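Local coordinates for VP2 (Primate bocaparvovirus 1, PDB 7L0Y), which self-assembles into the sixty-subunit, T=1 icosahedral capsid, about 26 nm in diameter, of a human parvovirus, at residues F98-M103 / F220-E225. Residues are numbered along the deposited sequence; the frame is centred on the assembly and turned at random.
Sequences FRPKAM and FNFDCE
M103 and F220 pair antiparallel through two backbone hydrogen bonds, M103 N to F220 O (2.7 Å) and F220 N to M103 O; next to them A102 and N221 form a non-hydrogen-bonded pair. Beyond K101 and F222, joined by a weak bond from F222 N to K101 O, the backbones draw apart, to 6.5 Å between the CA atoms of R99 and C224. Strand 95-118 lies between strands 215-232 and 446-462 in the beta-sheet core; on the latter side K101 and A102 both face V457, a classic beta bulge. F222 packs between P100 and M103. Its CB rests against P100 O; with CG beside its own backbone N (chi1 -69°), the ring turns one face to P100 CB, 3.6 Å from the centroid in a CH-pi contact. CG and CD2 lie under that CB, CD1 and CE1 meet P100 CG, and K101 O sits at the ring edge, in plane; F220 CE2 covers the opposite face. CE2 of F222 touches M103 CB, and CZ lies 3.8 Å from M103 SD, an oblique Met-aromatic contact. The diverging backbones are thus joined by an apolar cluster and by R99 NH1 donating to C224 O (2.7 Å), its guanidinium probably positioned by the NH2 salt bridge to E459.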
loop_
_atom_site.group_PDB
_atom_site.type_symbol
_atom_site.label_atom_id
_atom_site.label_comp_id
_atom_site.label_asym_id
_atom_site.label_seq_id
_atom_site.Cartn_x
_atom_site.Cartn_y
_atom_site.Cartn_z
ATOM N N PHE A 98 36.355 -7.619 -86.304
ATOM C CA PHE A 98 34.950 -7.339 -86.078
ATOM C C PHE A 98 34.185 -8.634 -86.260
ATOM O O PHE A 98 34.669 -9.570 -86.888
ATOM C CB PHE A 98 34.434 -6.254 -87.025
ATOM C CG PHE A 98 34.576 -6.595 -88.471
ATOM C CD1 PHE A 98 33.542 -7.181 -89.161
ATOM C CD2 PHE A 98 35.748 -6.346 -89.137
ATOM C CE1 PHE A 98 33.673 -7.490 -90.481
ATOM C CE2 PHE A 98 35.883 -6.663 -90.454
ATOM C CZ PHE A 98 34.846 -7.235 -91.128
ATOM N N ARG A 99 33.018 -8.705 -85.639
ATOM C CA ARG A 99 32.103 -9.807 -85.883
ATOM C C ARG A 99 30.689 -9.316 -85.654
ATOM O O ARG A 99 30.469 -8.388 -84.872
ATOM C CB ARG A 99 32.418 -11.002 -84.981
ATOM C CG ARG A 99 32.397 -10.666 -83.543
ATOM C CD ARG A 99 32.623 -11.881 -82.736
ATOM N NE ARG A 99 32.628 -11.554 -81.326
ATOM C CZ ARG A 99 32.838 -12.438 -80.368
ATOM N NH1 ARG A 99 33.049 -13.705 -80.681
ATOM N NH2 ARG A 99 32.831 -12.054 -79.104
ATOM N N PRO A 100 29.705 -9.928 -86.307
ATOM C CA PRO A 100 28.310 -9.624 -85.988
ATOM C C PRO A 100 27.945 -10.197 -84.627
ATOM O O PRO A 100 28.397 -11.277 -84.252
ATOM C CB PRO A 100 27.537 -10.303 -87.118
ATOM C CG PRO A 100 28.411 -11.395 -87.544
ATOM C CD PRO A 100 29.813 -10.924 -87.382
ATOM N N LYS A 101 27.138 -9.454 -83.882
ATOM C CA LYS A 101 26.744 -9.830 -82.533
ATOM C C LYS A 101 25.253 -10.105 -82.420
ATOM O O LYS A 101 24.849 -11.221 -82.094
ATOM C CB LYS A 101 27.148 -8.731 -81.550
ATOM C CG LYS A 101 26.860 -9.066 -80.112
ATOM C CD LYS A 101 27.219 -7.908 -79.213
ATOM C CE LYS A 101 26.803 -8.169 -77.782
ATOM N NZ LYS A 101 27.540 -9.328 -77.216
ATOM N N ALA A 102 24.424 -9.098 -82.664
ATOM C CA ALA A 102 22.982 -9.248 -82.629
ATOM C C ALA A 102 22.409 -8.782 -83.956
ATOM O O ALA A 102 22.964 -7.900 -84.611
ATOM C CB ALA A 102 22.364 -8.457 -81.480
ATOM N N MET A 103 21.303 -9.393 -84.354
ATOM C CA MET A 103 20.637 -9.050 -85.598
ATOM C C MET A 103 19.148 -8.913 -85.342
ATOM O O MET A 103 18.570 -9.667 -84.561
ATOM C CB MET A 103 20.899 -10.099 -86.665
ATOM C CG MET A 103 20.343 -9.764 -88.024
ATOM S SD MET A 103 20.885 -10.962 -89.249
ATOM C CE MET A 103 20.024 -10.394 -90.706
ATOM N N PHE A 220 18.061 -12.316 -83.937
ATOM C CA PHE A 220 19.045 -13.380 -84.010
ATOM C C PHE A 220 20.278 -12.937 -83.244
ATOM O O PHE A 220 20.730 -11.804 -83.400
ATOM C CB PHE A 220 19.395 -13.694 -85.466
ATOM C CG PHE A 220 20.396 -14.786 -85.626
ATOM C CD1 PHE A 220 20.003 -16.106 -85.601
ATOM C CD2 PHE A 220 21.736 -14.494 -85.799
ATOM C CE1 PHE A 220 20.920 -17.107 -85.750
ATOM C CE2 PHE A 220 22.657 -15.493 -85.942
ATOM C CZ PHE A 220 22.249 -16.800 -85.918
ATOM N N ASN A 221 20.819 -13.827 -82.426
ATOM C CA ASN A 221 22.052 -13.563 -81.696
ATOM C C ASN A 221 23.173 -14.369 -82.325
ATOM O O ASN A 221 23.179 -15.599 -82.250
ATOM C CB ASN A 221 21.906 -13.893 -80.218
ATOM C CG ASN A 221 20.986 -12.946 -79.509
ATOM O OD1 ASN A 221 20.077 -13.359 -78.799
ATOM N ND2 ASN A 221 21.222 -11.659 -79.688
ATOM N N PHE A 222 24.109 -13.671 -82.953
ATOM C CA PHE A 222 25.307 -14.309 -83.469
ATOM C C PHE A 222 26.207 -14.763 -82.333
ATOM O O PHE A 222 26.502 -14.002 -81.410
ATOM C CB PHE A 222 26.089 -13.345 -84.350
ATOM C CG PHE A 222 25.429 -13.008 -85.638
ATOM C CD1 PHE A 222 25.668 -13.766 -86.767
ATOM C CD2 PHE A 222 24.585 -11.924 -85.731
ATOM C CE1 PHE A 222 25.079 -13.450 -87.959
ATOM C CE2 PHE A 222 23.991 -11.606 -86.922
ATOM C CZ PHE A 222 24.233 -12.368 -88.036
ATOM N N ASP A 223 26.647 -16.009 -82.404
ATOM C CA ASP A 223 27.840 -16.447 -81.695
ATOM C C ASP A 223 28.862 -16.801 -82.774
ATOM O O ASP A 223 28.758 -17.834 -83.434
ATOM C CB ASP A 223 27.539 -17.620 -80.768
ATOM C CG ASP A 223 28.738 -18.028 -79.950
ATOM O OD1 ASP A 223 29.175 -17.220 -79.107
ATOM O OD2 ASP A 223 29.242 -19.154 -80.148
ATOM N N CYS A 224 29.859 -15.939 -82.943
ATOM C CA CYS A 224 30.643 -15.922 -84.166
ATOM C C CYS A 224 32.127 -15.786 -83.887
ATOM O O CYS A 224 32.552 -15.186 -82.899
ATOM C CB CYS A 224 30.210 -14.786 -85.101
ATOM S SG CYS A 224 28.637 -15.052 -85.910
ATOM N N GLU A 225 32.908 -16.355 -84.794
ATOM C CA GLU A 225 34.336 -16.109 -84.799
ATOM C C GLU A 225 34.616 -14.767 -85.452
ATOM O O GLU A 225 33.863 -14.303 -86.310
ATOM C CB GLU A 225 35.071 -17.226 -85.536
ATOM C CG GLU A 225 34.725 -17.325 -87.004
ATOM C CD GLU A 225 35.386 -18.511 -87.683
ATOM O OE1 GLU A 225 36.348 -19.073 -87.115
ATOM O OE2 GLU A 225 34.947 -18.881 -88.791
#